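Local coordinates for glucosamine kinase (Streptacidiphilus jiangxiensis, PDB 6HWJ), which catalyses the ATP-dependent, magnesium-requiring phosphorylation of D-glucosamine to D-glucosamine 6-phosphate and acts more weakly on glucose, at residues H82-L87 / A107-E112; E101-A106 / W167-L172; V261-G266 / E409-V414; G350-F355 / P418-V423. All blocks are in the same frame, centred on the assembly; numbering follows the deposited sequence.

Contact 1 of 4, residues H82-L87 / A107-E112; sequences HLVAAL and APVTGE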
loop_
_atom_site.group_PDB
_atom_site.type_symbol
_atom_site.label_atom_id
_atom_site.label_comp_id
_atom_site.label_asym_id
_atom_site.label_seq_id
_atom_site.Cartn_x
_atom_site.Cartn_y
_atom_site.Cartn_z
ATOM N N HIS A 82 17.296 3.946 19.102
ATOM C CA HIS A 82 17.381 2.798 19.997
ATOM C C HIS A 82 16.593 1.601 19.467
ATOM O O HIS A 82 16.958 0.449 19.732
ATOM C CB HIS A 82 16.894 3.182 21.390
ATOM C CG HIS A 82 17.920 3.929 22.187
ATOM N ND1 HIS A 82 18.342 5.202 21.846
ATOM C CD2 HIS A 82 18.665 3.563 23.260
ATOM C CE1 HIS A 82 19.281 5.595 22.690
ATOM N NE2 HIS A 82 19.501 4.616 23.552
ATOM N N LEU A 83 15.519 1.840 18.726
ATOM C CA LEU A 83 14.842 0.720 18.076
ATOM C C LEU A 83 15.761 0.070 17.043
ATOM O O LEU A 83 15.866 -1.160 16.978
ATOM C CB LEU A 83 13.548 1.191 17.425
ATOM C CG LEU A 83 12.809 0.089 16.633
ATOM C CD1 LEU A 83 12.235 -0.947 17.572
ATOM C CD2 LEU A 83 11.713 0.682 15.774
ATOM N N VAL A 84 16.440 0.879 16.243
ATOM C CA VAL A 84 17.365 0.336 15.254
ATOM C C VAL A 84 18.485 -0.441 15.940
ATOM O O VAL A 84 18.864 -1.524 15.495
ATOM C CB VAL A 84 17.914 1.461 14.373
ATOM C CG1 VAL A 84 18.985 0.929 13.438
ATOM C CG2 VAL A 84 16.760 2.090 13.580
ATOM N N ALA A 85 18.990 0.071 17.065
ATOM C CA ALA A 85 20.055 -0.633 17.775
ATOM C C ALA A 85 19.568 -1.977 18.297
ATOM O O ALA A 85 20.298 -2.972 18.234
ATOM C CB ALA A 85 20.593 0.241 18.922
ATOM N N ALA A 86 18.327 -2.035 18.798
ATOM C CA ALA A 86 17.789 -3.303 19.266
ATOM C C ALA A 86 17.661 -4.315 18.133
ATOM O O ALA A 86 17.699 -5.524 18.377
ATOM C CB ALA A 86 16.422 -3.105 19.924
ATOM N N LEU A 87 17.517 -3.850 16.895
ATOM C CA LEU A 87 17.490 -4.772 15.758
ATOM C C LEU A 87 18.866 -5.364 15.499
ATOM O O LEU A 87 19.022 -6.585 15.416
ATOM C CB LEU A 87 16.991 -4.049 14.510
ATOM C CG LEU A 87 15.544 -3.561 14.554
ATOM C CD1 LEU A 87 15.236 -2.771 13.292
ATOM C CD2 LEU A 87 14.616 -4.717 14.715
ATOM N N ALA A 107 21.882 -2.135 10.872
ATOM C CA ALA A 107 23.084 -1.673 11.556
ATOM C C ALA A 107 22.689 -0.620 12.578
ATOM O O ALA A 107 21.729 0.133 12.360
ATOM C CB ALA A 107 24.112 -1.080 10.577
ATOM N N PRO A 108 23.412 -0.542 13.707
ATOM C CA PRO A 108 23.060 0.414 14.768
ATOM C C PRO A 108 23.445 1.848 14.410
ATOM O O PRO A 108 24.243 2.498 15.098
ATOM C CB PRO A 108 23.853 -0.127 15.970
ATOM C CG PRO A 108 25.110 -0.731 15.334
ATOM C CD PRO A 108 24.634 -1.326 14.025
ATOM N N VAL A 109 22.860 2.364 13.323
ATOM C CA VAL A 109 23.160 3.741 12.911
ATOM C C VAL A 109 22.498 4.732 13.861
ATOM O O VAL A 109 21.538 4.413 14.587
ATOM C CB VAL A 109 22.724 3.994 11.455
ATOM C CG1 VAL A 109 23.518 3.099 10.500
ATOM C CG2 VAL A 109 21.219 3.782 11.286
ATOM N N THR A 110 23.013 5.961 13.846
ATOM C CA THR A 110 22.655 6.975 14.831
ATOM C C THR A 110 22.342 8.285 14.130
ATOM O O THR A 110 22.728 8.504 12.987
ATOM C CB THR A 110 23.794 7.211 15.847
ATOM O OG1 THR A 110 24.997 7.514 15.138
ATOM C CG2 THR A 110 24.027 5.974 16.701
ATOM N N GLY A 111 21.658 9.162 14.843
ATOM C CA GLY A 111 21.259 10.450 14.301
ATOM C C GLY A 111 19.853 10.390 13.733
ATOM O O GLY A 111 19.559 9.544 12.887
ATOM N N GLU A 112 18.975 11.265 14.188
ATOM C CA GLU A 112 17.577 11.211 13.807
ATOM C C GLU A 112 17.149 12.498 13.131
ATOM O O GLU A 112 17.583 13.591 13.518
ATOM C CB GLU A 112 16.678 10.965 15.032
ATOM C CG GLU A 112 16.874 9.611 15.670
ATOM C CD GLU A 112 15.994 9.402 16.886
ATOM O OE1 GLU A 112 15.327 10.377 17.321
ATOM O OE2 GLU A 112 15.977 8.275 17.411
#

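Contact 2 of 4, residues E101-A106 / W167-L172; sequences EAFTGA and WGLLTL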
loop_
_atom_site.group_PDB
_atom_site.type_symbol
_atom_site.label_atom_id
_atom_site.label_comp_id
_atom_site.label_asym_id
_atom_site.label_seq_id
_atom_site.Cartn_x
_atom_site.Cartn_y
_atom_site.Cartn_z
ATOM N N GLU A 101 11.985 -8.684 14.631
ATOM C CA GLU A 101 12.616 -9.439 13.553
ATOM C C GLU A 101 13.625 -8.533 12.853
ATOM O O GLU A 101 13.256 -7.487 12.306
ATOM C CB GLU A 101 11.580 -9.970 12.563
ATOM C CG GLU A 101 12.178 -10.870 11.486
ATOM C CD GLU A 101 11.123 -11.651 10.708
ATOM O OE1 GLU A 101 9.920 -11.335 10.833
ATOM O OE2 GLU A 101 11.506 -12.587 9.974
ATOM N N ALA A 102 14.883 -8.943 12.868
ATOM C CA ALA A 102 15.957 -8.224 12.192
ATOM C C ALA A 102 16.314 -8.928 10.891
ATOM O O ALA A 102 16.234 -10.152 10.792
ATOM C CB ALA A 102 17.188 -8.126 13.092
ATOM N N PHE A 103 16.707 -8.145 9.894
ATOM C CA PHE A 103 17.130 -8.679 8.612
ATOM C C PHE A 103 18.566 -8.252 8.322
ATOM O O PHE A 103 19.084 -7.302 8.912
ATOM C CB PHE A 103 16.201 -8.209 7.476
ATOM C CG PHE A 103 14.756 -8.551 7.715
ATOM C CD1 PHE A 103 14.253 -9.782 7.326
ATOM C CD2 PHE A 103 13.924 -7.657 8.352
ATOM C CE1 PHE A 103 12.921 -10.104 7.559
ATOM C CE2 PHE A 103 12.588 -7.979 8.590
ATOM C CZ PHE A 103 12.093 -9.201 8.183
ATOM N N THR A 104 19.203 -8.980 7.404
ATOM C CA THR A 104 20.579 -8.680 7.025
ATOM C C THR A 104 20.668 -7.263 6.483
ATOM O O THR A 104 19.854 -6.847 5.653
ATOM C CB THR A 104 21.062 -9.684 5.987
ATOM O OG1 THR A 104 21.100 -10.990 6.577
ATOM C CG2 THR A 104 22.452 -9.315 5.486
ATOM N N GLY A 105 21.647 -6.510 6.973
ATOM C CA GLY A 105 21.790 -5.113 6.623
ATOM C C GLY A 105 21.414 -4.146 7.729
ATOM O O GLY A 105 21.858 -2.989 7.701
ATOM N N ALA A 106 20.595 -4.571 8.693
ATOM C CA ALA A 106 20.365 -3.736 9.860
ATOM C C ALA A 106 21.708 -3.396 10.507
ATOM O O ALA A 106 22.582 -4.252 10.646
ATOM C CB ALA A 106 19.448 -4.446 10.856
ATOM N N TRP A 167 15.231 -3.624 7.207
ATOM C CA TRP A 167 16.143 -3.759 8.326
ATOM C C TRP A 167 15.517 -4.491 9.499
ATOM O O TRP A 167 16.173 -5.314 10.138
ATOM C CB TRP A 167 16.593 -2.376 8.815
ATOM C CG TRP A 167 17.550 -1.653 7.915
ATOM C CD1 TRP A 167 17.608 -1.710 6.554
ATOM C CD2 TRP A 167 18.579 -0.743 8.328
ATOM N NE1 TRP A 167 18.607 -0.896 6.091
ATOM C CE2 TRP A 167 19.224 -0.289 7.157
ATOM C CE3 TRP A 167 19.017 -0.272 9.571
ATOM C CZ2 TRP A 167 20.273 0.616 7.189
ATOM C CZ3 TRP A 167 20.077 0.619 9.612
ATOM C CH2 TRP A 167 20.698 1.055 8.427
ATOM N N GLY A 168 14.252 -4.192 9.808
ATOM C CA GLY A 168 13.597 -4.883 10.894
ATOM C C GLY A 168 12.126 -4.556 10.961
ATOM O O GLY A 168 11.645 -3.583 10.363
ATOM N N LEU A 169 11.428 -5.386 11.724
ATOM C CA LEU A 169 10.020 -5.226 12.010
ATOM C C LEU A 169 9.779 -5.460 13.491
ATOM O O LEU A 169 10.324 -6.405 14.072
ATOM C CB LEU A 169 9.193 -6.231 11.202
ATOM C CG LEU A 169 9.305 -6.104 9.688
ATOM C CD1 LEU A 169 8.718 -7.330 9.018
ATOM C CD2 LEU A 169 8.615 -4.829 9.242
ATOM N N LEU A 170 8.956 -4.608 14.093
ATOM C CA LEU A 170 8.495 -4.793 15.465
ATOM C C LEU A 170 6.999 -5.059 15.431
ATOM O O LEU A 170 6.230 -4.227 14.931
ATOM C CB LEU A 170 8.787 -3.571 16.327
ATOM C CG LEU A 170 8.192 -3.608 17.737
ATOM C CD1 LEU A 170 8.763 -4.803 18.513
ATOM C CD2 LEU A 170 8.433 -2.313 18.492
ATOM N N THR A 171 6.594 -6.222 15.949
ATOM C CA THR A 171 5.189 -6.595 15.980
ATOM C C THR A 171 4.787 -7.045 17.377
ATOM O O THR A 171 5.623 -7.431 18.203
ATOM C CB THR A 171 4.878 -7.720 14.973
ATOM O OG1 THR A 171 5.668 -8.872 15.299
ATOM C CG2 THR A 171 5.186 -7.261 13.555
ATOM N N LEU A 172 3.487 -6.976 17.624
ATOM C CA LEU A 172 2.877 -7.433 18.851
ATOM C C LEU A 172 2.253 -8.791 18.563
ATOM O O LEU A 172 1.460 -8.918 17.629
ATOM C CB LEU A 172 1.827 -6.431 19.325
ATOM C CG LEU A 172 1.182 -6.621 20.704
ATOM C CD1 LEU A 172 2.120 -6.256 21.828
ATOM C CD2 LEU A 172 -0.085 -5.773 20.761
#

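Contact 3 of 4, residues V261-G266 / E409-V414; sequences VASVPG and EYLYAV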
loop_
_atom_site.group_PDB
_atom_site.type_symbol
_atom_site.label_atom_id
_atom_site.label_comp_id
_atom_site.label_asym_id
_atom_site.label_seq_id
_atom_site.Cartn_x
_atom_site.Cartn_y
_atom_site.Cartn_z
ATOM N N VAL A 261 -22.840 5.527 -11.967
ATOM C CA VAL A 261 -23.872 5.878 -12.939
ATOM C C VAL A 261 -24.753 7.003 -12.418
ATOM O O VAL A 261 -25.223 7.846 -13.198
ATOM C CB VAL A 261 -24.715 4.635 -13.298
ATOM C CG1 VAL A 261 -25.960 5.035 -14.037
ATOM C CG2 VAL A 261 -23.909 3.663 -14.132
ATOM N N ALA A 262 -24.997 7.038 -11.105
ATOM C CA ALA A 262 -25.888 8.034 -10.520
ATOM C C ALA A 262 -25.194 9.362 -10.228
ATOM O O ALA A 262 -25.877 10.343 -9.923
ATOM C CB ALA A 262 -26.500 7.494 -9.220
ATOM N N SER A 263 -23.865 9.421 -10.319
ATOM C CA SER A 263 -23.128 10.602 -9.902
ATOM C C SER A 263 -22.278 11.245 -10.991
ATOM O O SER A 263 -21.929 12.420 -10.852
ATOM C CB SER A 263 -22.219 10.261 -8.716
ATOM O OG SER A 263 -21.375 9.183 -9.032
ATOM N N VAL A 264 -21.940 10.531 -12.058
ATOM C CA VAL A 264 -21.054 11.076 -13.088
ATOM C C VAL A 264 -21.869 11.988 -13.999
ATOM O O VAL A 264 -22.822 11.531 -14.641
ATOM C CB VAL A 264 -20.370 9.958 -13.895
ATOM C CG1 VAL A 264 -19.605 10.547 -15.071
ATOM C CG2 VAL A 264 -19.439 9.150 -13.000
ATOM N N PRO A 265 -21.522 13.264 -14.118
ATOM C CA PRO A 265 -22.334 14.177 -14.923
ATOM C C PRO A 265 -21.869 14.240 -16.373
ATOM O O PRO A 265 -20.849 13.678 -16.754
ATOM C CB PRO A 265 -22.115 15.523 -14.219
ATOM C CG PRO A 265 -20.678 15.431 -13.759
ATOM C CD PRO A 265 -20.437 13.975 -13.411
ATOM N N GLY A 266 -22.665 14.939 -17.183
ATOM C CA GLY A 266 -22.224 15.302 -18.515
ATOM C C GLY A 266 -22.090 14.133 -19.477
ATOM O O GLY A 266 -22.652 13.042 -19.286
ATOM N N GLU A 409 -12.297 4.949 -10.571
ATOM C CA GLU A 409 -11.751 6.244 -10.951
ATOM C C GLU A 409 -12.856 7.276 -11.097
ATOM O O GLU A 409 -12.662 8.446 -10.737
ATOM C CB GLU A 409 -10.944 6.127 -12.252
ATOM C CG GLU A 409 -9.799 5.154 -12.161
ATOM C CD GLU A 409 -8.706 5.606 -11.197
ATOM O OE1 GLU A 409 -8.637 6.798 -10.856
ATOM O OE2 GLU A 409 -7.898 4.758 -10.778
ATOM N N TYR A 410 -14.030 6.856 -11.599
ATOM C CA TYR A 410 -15.181 7.748 -11.619
ATOM C C TYR A 410 -15.542 8.218 -10.214
ATOM O O TYR A 410 -15.863 9.401 -9.998
ATOM C CB TYR A 410 -16.409 7.062 -12.226
ATOM C CG TYR A 410 -16.387 6.815 -13.709
ATOM C CD1 TYR A 410 -16.526 7.858 -14.607
ATOM C CD2 TYR A 410 -16.307 5.521 -14.211
ATOM C CE1 TYR A 410 -16.550 7.621 -15.974
ATOM C CE2 TYR A 410 -16.343 5.274 -15.566
ATOM C CZ TYR A 410 -16.472 6.320 -16.444
ATOM O OH TYR A 410 -16.503 6.062 -17.794
ATOM N N LEU A 411 -15.528 7.296 -9.248
ATOM C CA LEU A 411 -15.910 7.645 -7.892
ATOM C C LEU A 411 -14.875 8.572 -7.272
ATOM O O LEU A 411 -15.235 9.540 -6.591
ATOM C CB LEU A 411 -16.103 6.374 -7.048
ATOM C CG LEU A 411 -17.245 5.450 -7.483
ATOM C CD1 LEU A 411 -17.374 4.246 -6.532
ATOM C CD2 LEU A 411 -18.581 6.185 -7.541
ATOM N N TYR A 412 -13.587 8.299 -7.496
ATOM C CA TYR A 412 -12.561 9.238 -7.055
ATOM C C TYR A 412 -12.825 10.632 -7.628
ATOM O O TYR A 412 -12.806 11.633 -6.905
ATOM C CB TYR A 412 -11.181 8.749 -7.461
ATOM C CG TYR A 412 -10.111 9.781 -7.200
ATOM C CD1 TYR A 412 -9.565 9.934 -5.931
ATOM C CD2 TYR A 412 -9.671 10.622 -8.213
ATOM C CE1 TYR A 412 -8.590 10.894 -5.685
ATOM C CE2 TYR A 412 -8.716 11.581 -7.972
ATOM C CZ TYR A 412 -8.178 11.712 -6.704
ATOM O OH TYR A 412 -7.225 12.662 -6.467
ATOM N N ALA A 413 -13.119 10.700 -8.925
ATOM C CA ALA A 413 -13.326 11.982 -9.577
ATOM C C ALA A 413 -14.469 12.750 -8.933
ATOM O O ALA A 413 -14.306 13.914 -8.545
ATOM C CB ALA A 413 -13.591 11.767 -11.075
ATOM N N VAL A 414 -15.646 12.125 -8.822
ATOM C CA VAL A 414 -16.813 12.863 -8.360
ATOM C C VAL A 414 -16.648 13.259 -6.894
ATOM O O VAL A 414 -17.204 14.263 -6.456
ATOM C CB VAL A 414 -18.108 12.058 -8.578
ATOM C CG1 VAL A 414 -18.326 11.811 -10.076
ATOM C CG2 VAL A 414 -18.080 10.736 -7.799
#

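Contact 4 of 4, residues G350-F355 / P418-V423; sequences GRVVVF and PHWVYV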
loop_
_atom_site.group_PDB
_atom_site.type_symbol
_atom_site.label_atom_id
_atom_site.label_comp_id
_atom_site.label_asym_id
_atom_site.label_seq_id
_atom_site.Cartn_x
_atom_site.Cartn_y
_atom_site.Cartn_z
ATOM N N GLY A 350 -0.740 7.110 -19.472
ATOM C CA GLY A 350 -0.855 7.561 -20.837
ATOM C C GLY A 350 -1.934 8.606 -21.005
ATOM O O GLY A 350 -1.746 9.588 -21.727
ATOM N N ARG A 351 -3.085 8.414 -20.344
ATOM C CA ARG A 351 -4.154 9.392 -20.466
ATOM C C ARG A 351 -3.711 10.739 -19.911
ATOM O O ARG A 351 -4.029 11.788 -20.479
ATOM C CB ARG A 351 -5.420 8.914 -19.738
ATOM C CG ARG A 351 -5.909 7.540 -20.167
ATOM C CD ARG A 351 -6.191 7.435 -21.633
ATOM N NE ARG A 351 -6.463 6.041 -22.010
ATOM C CZ ARG A 351 -6.683 5.632 -23.254
ATOM N NH1 ARG A 351 -6.680 6.507 -24.262
ATOM N NH2 ARG A 351 -6.896 4.354 -23.491
ATOM N N VAL A 352 -3.007 10.722 -18.775
ATOM C CA VAL A 352 -2.577 11.965 -18.132
ATOM C C VAL A 352 -1.566 12.706 -19.014
ATOM O O VAL A 352 -1.621 13.937 -19.140
ATOM C CB VAL A 352 -1.991 11.644 -16.744
ATOM C CG1 VAL A 352 -1.211 12.854 -16.191
ATOM C CG2 VAL A 352 -3.114 11.220 -15.784
ATOM N N VAL A 353 -0.631 11.975 -19.635
ATOM C CA VAL A 353 0.349 12.618 -20.513
ATOM C C VAL A 353 -0.368 13.351 -21.631
ATOM O O VAL A 353 -0.059 14.506 -21.938
ATOM C CB VAL A 353 1.348 11.584 -21.075
ATOM C CG1 VAL A 353 2.192 12.190 -22.206
ATOM C CG2 VAL A 353 2.254 11.065 -19.980
ATOM N N VAL A 354 -1.361 12.697 -22.243
ATOM C CA VAL A 354 -2.062 13.307 -23.365
ATOM C C VAL A 354 -2.851 14.520 -22.905
ATOM O O VAL A 354 -2.903 15.544 -23.594
ATOM C CB VAL A 354 -2.960 12.262 -24.050
ATOM C CG1 VAL A 354 -3.914 12.946 -25.014
ATOM C CG2 VAL A 354 -2.093 11.209 -24.762
ATOM N N PHE A 355 -3.489 14.420 -21.752
ATOM C CA PHE A 355 -4.346 15.486 -21.251
ATOM C C PHE A 355 -3.545 16.715 -20.820
ATOM O O PHE A 355 -3.991 17.855 -21.020
ATOM C CB PHE A 355 -5.158 14.928 -20.070
ATOM C CG PHE A 355 -6.188 15.884 -19.511
ATOM C CD1 PHE A 355 -7.461 15.929 -20.031
ATOM C CD2 PHE A 355 -5.896 16.669 -18.406
ATOM C CE1 PHE A 355 -8.427 16.781 -19.506
ATOM C CE2 PHE A 355 -6.857 17.520 -17.870
ATOM C CZ PHE A 355 -8.112 17.571 -18.411
ATOM N N PRO A 418 -13.342 16.531 -9.924
ATOM C CA PRO A 418 -14.389 16.226 -10.911
ATOM C C PRO A 418 -13.897 15.992 -12.332
ATOM O O PRO A 418 -14.484 15.160 -13.037
ATOM C CB PRO A 418 -15.298 17.464 -10.832
ATOM C CG PRO A 418 -15.151 17.922 -9.398
ATOM C CD PRO A 418 -13.701 17.677 -9.067
ATOM N N HIS A 419 -12.865 16.708 -12.793
ATOM C CA HIS A 419 -12.489 16.591 -14.196
ATOM C C HIS A 419 -11.807 15.265 -14.500
ATOM O O HIS A 419 -11.698 14.899 -15.672
ATOM C CB HIS A 419 -11.593 17.751 -14.613
ATOM C CG HIS A 419 -10.162 17.576 -14.250
ATOM N ND1 HIS A 419 -9.608 18.130 -13.120
ATOM C CD2 HIS A 419 -9.168 16.899 -14.867
ATOM C CE1 HIS A 419 -8.335 17.804 -13.055
ATOM N NE2 HIS A 419 -8.044 17.054 -14.100
ATOM N N TRP A 420 -11.387 14.528 -13.479
ATOM C CA TRP A 420 -10.687 13.260 -13.652
ATOM C C TRP A 420 -11.532 12.214 -14.358
ATOM O O TRP A 420 -10.983 11.182 -14.744
ATOM C CB TRP A 420 -10.228 12.775 -12.263
ATOM C CG TRP A 420 -9.426 11.541 -12.244
ATOM C CD1 TRP A 420 -9.852 10.292 -11.867
ATOM C CD2 TRP A 420 -8.034 11.402 -12.597
ATOM N NE1 TRP A 420 -8.811 9.380 -11.992
ATOM C CE2 TRP A 420 -7.689 10.041 -12.422
ATOM C CE3 TRP A 420 -7.048 12.301 -13.034
ATOM C CZ2 TRP A 420 -6.402 9.554 -12.674
ATOM C CZ3 TRP A 420 -5.767 11.811 -13.302
ATOM C CH2 TRP A 420 -5.462 10.447 -13.118
ATOM N N VAL A 421 -12.837 12.448 -14.546
ATOM C CA VAL A 421 -13.668 11.501 -15.256
ATOM C C VAL A 421 -13.136 11.180 -16.648
ATOM O O VAL A 421 -13.525 10.154 -17.220
ATOM C CB VAL A 421 -15.138 11.994 -15.370
ATOM C CG1 VAL A 421 -15.782 12.106 -13.989
ATOM C CG2 VAL A 421 -15.216 13.332 -16.114
ATOM N N TYR A 422 -12.264 12.032 -17.223
ATOM C CA TYR A 422 -11.774 11.753 -18.569
ATOM C C TYR A 422 -10.918 10.488 -18.606
ATOM O O TYR A 422 -10.859 9.818 -19.639
ATOM C CB TYR A 422 -10.963 12.921 -19.147
ATOM C CG TYR A 422 -9.572 13.046 -18.598
ATOM C CD1 TYR A 422 -9.319 13.767 -17.430
ATOM C CD2 TYR A 422 -8.489 12.453 -19.253
ATOM C CE1 TYR A 422 -8.034 13.888 -16.932
ATOM C CE2 TYR A 422 -7.220 12.563 -18.773
ATOM C CZ TYR A 422 -6.983 13.288 -17.616
ATOM O OH TYR A 422 -5.698 13.391 -17.139
ATOM N N VAL A 423 -10.261 10.153 -17.499
ATOM C CA VAL A 423 -9.348 9.013 -17.447
ATOM C C VAL A 423 -10.140 7.725 -17.658
ATOM O O VAL A 423 -9.859 6.994 -18.624
ATOM C CB VAL A 423 -8.546 9.012 -16.137
ATOM C CG1 VAL A 423 -7.665 7.769 -16.017
ATOM C CG2 VAL A 423 -7.660 10.257 -16.072
#

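Contact 1 of 4, residues H82-L87 / A107-E112
V84 holds its CG1 methyl anti to the backbone N (chi1 174°), beside its own carbonyl carbon, and this torsion carries the methyl from helix 79-88 to the chain at A107, P108 and V109. Here the loop between strands 98-102 and 112-115 makes an inverse gamma turn centred on P108, closed by the bond from V109 N to A107 O at 2.7 Å. The same carbonyl oxygen is approached by the methyl: V84 CG1 stands 3.1 Å from A107 O, a close methyl-to-oxygen approach where the loop lies against the helix. One turn-closing oxygen therefore faces both an N-H of its own loop and a side chain of the helix.

Next to V84, A85 meets the proline more loosely, its CA lying 4.2 Å from P108 CB and its CB 4.4 Å from that same ring carbon. No hydrogen bond joins the two segments here, and the contact lies at the surface, although V84 itself is buried. Polar anchoring comes where the loop ends, since the carboxylate of E112 accepts the backbone N-H groups of G76, G78 and E81 around the start of the helix. V84 also leans on V132 and V184 of the sheet whose outermost strands this loop connects, while its CG1 reaches CG2 of V109 at 4.2 Å.

Contact 2 of 4, residues E101-A106 / W167-L172
F103 sets its ring edge against the backbone of W167 and G168 and crosses L169 at a slant, where strand 98-102, at the edge of its antiparallel sheet, gives way to a turn. Its CB passes 3.9 Å from W167 O. With CG anti to its own carbonyl carbon (chi1 -56°), the ring follows strand 166-172, and its rim, not a face, is turned to that backbone: CD2 is 3.7 Å from W167 O, and G168 N also lies near the ring plane. Further out, CE2 touches L169 CG, and at the tip CZ meets L169 CD1 at 3.9 Å.

The backbone holds this register. E101 and L169 form an antiparallel hydrogen-bonded pair, with E101 N to L169 O at 2.9 Å and a nearly straight N-H...O angle of 174°, and L169 N to E101 O at 2.8 Å. F103 N adds a third bond, to W167 O, approaching from above the carbonyl plane. A type II turn from F103 to A106 then folds the chain over the W167 indole, so that G105 O sits 3.8 Å above the centre of one face and A106 CA lies over the same side nearer the rim.

On its other flank strand 166-172 pairs with strand 179-186, where W167 and G168 both face V184 in a classic beta bulge, while helix 148-157 packs A153 against L169 and A156 against F103.

Contact 3 of 4, residues V261-G266 / E409-V414
S263 OG sits against V414 while being gripped by carbonyls of the preceding turn: it is hydrogen-bonded to E259 O and more weakly to A260 O. Its chi1 of 55° places the oxygen between the backbone N and the carbonyl carbon. The hydroxyl is thus tied back into its own segment's side, and what it offers across the contact is van der Waals contact, with OG 3.8 Å from V414 CG2. The other methyl of that valine, CG1, lies 3.7 Å from S263 O, so one methyl of V414 faces the hydroxyl of S263 and the other its carbonyl oxygen.

V264 supplies the apolar half. Its CG2 approaches the CD1 side of the tyrosine ring near its root, 3.6 Å from Y410 CD1 and 3.8 Å from Y410 CB, and it also meets V414 CG1 at 4.1 Å. V264 CG1 adds a looser touch at Y410 CD1. The valine is buried and presses between Y410 and V414, which are one helical turn apart on helix 398-416.

The residues of that helix taking part here belong to the inferred substrate-specificity motif, which also contains the glucosamine-binding E409, although E409 itself does not touch 261-266. The contact thus joins the C-terminal part of helix 243-263 and the loop after it to helix 398-416, with L272 and W275 of helix 266-284 and L428 of helix 422-431 packed around Y410.

Contact 4 of 4, residues G350-F355 / P418-V423
F355 and Y422 form an offset stack, their ring centroids 3.8 Å apart and their planes at 12°. F355 holds CG anti to its backbone N (chi1 -175°), which extends its ring over the tyrosine. The approach is close: F355 CG lies 3.3 Å from Y422 CZ, and Y422 CE1 stands over the centre of the phenylalanine ring. H419 extends the aromatic cluster, with CD2 at 3.8 Å from F355 CZ, but its ring has slid so far that the two barely overlap. Beside the stack, V352 CG2 meets both Y422 OH and W420 CH2 at 3.6 Å.

The next shell surrounds the tyrosine. V423 CG2 lies toward the rim of the face opposite F355 and over the centre of the W420 indole, while R351 O and H419 O lie at the tyrosine's edge, in its plane. R351 NE pairs with D347 of its own helix, and NH2 reaches D430, which ties helix 335-356 to helix 422-431. W420 NE1 is hydrogen-bonded to OE1 of E409, a residue that binds D-glucosamine.

Across the two segments the grip is aromatic and apolar, without a hydrogen bond, consistent with packing that bears, through W420, on the orientation of the sugar-binding carboxylate.

How the contacts relate
The four contacts fall into two pairs on opposite sides of the chain's centre. Contacts 1 and 2, 11 Å apart between centres, alternate along the chain and touch through W167 and through L87 against A102 and G168; they belong to the sheet that carries the inferred ATP-binding K133 and A186, and to its helix 79-88. Contacts 3 and 4, 13 Å apart between centres, likewise alternate and meet where helix 398-416 runs through the 3-10 segment 418-421 into helix 422-431, within and just beyond the specificity motif. Contacts 1 and 3 are about 48 Å apart between centres. The nucleotide-side pair closes before the sugar-side pair opens, consistent with a two-lobed, protein-kinase-like architecture.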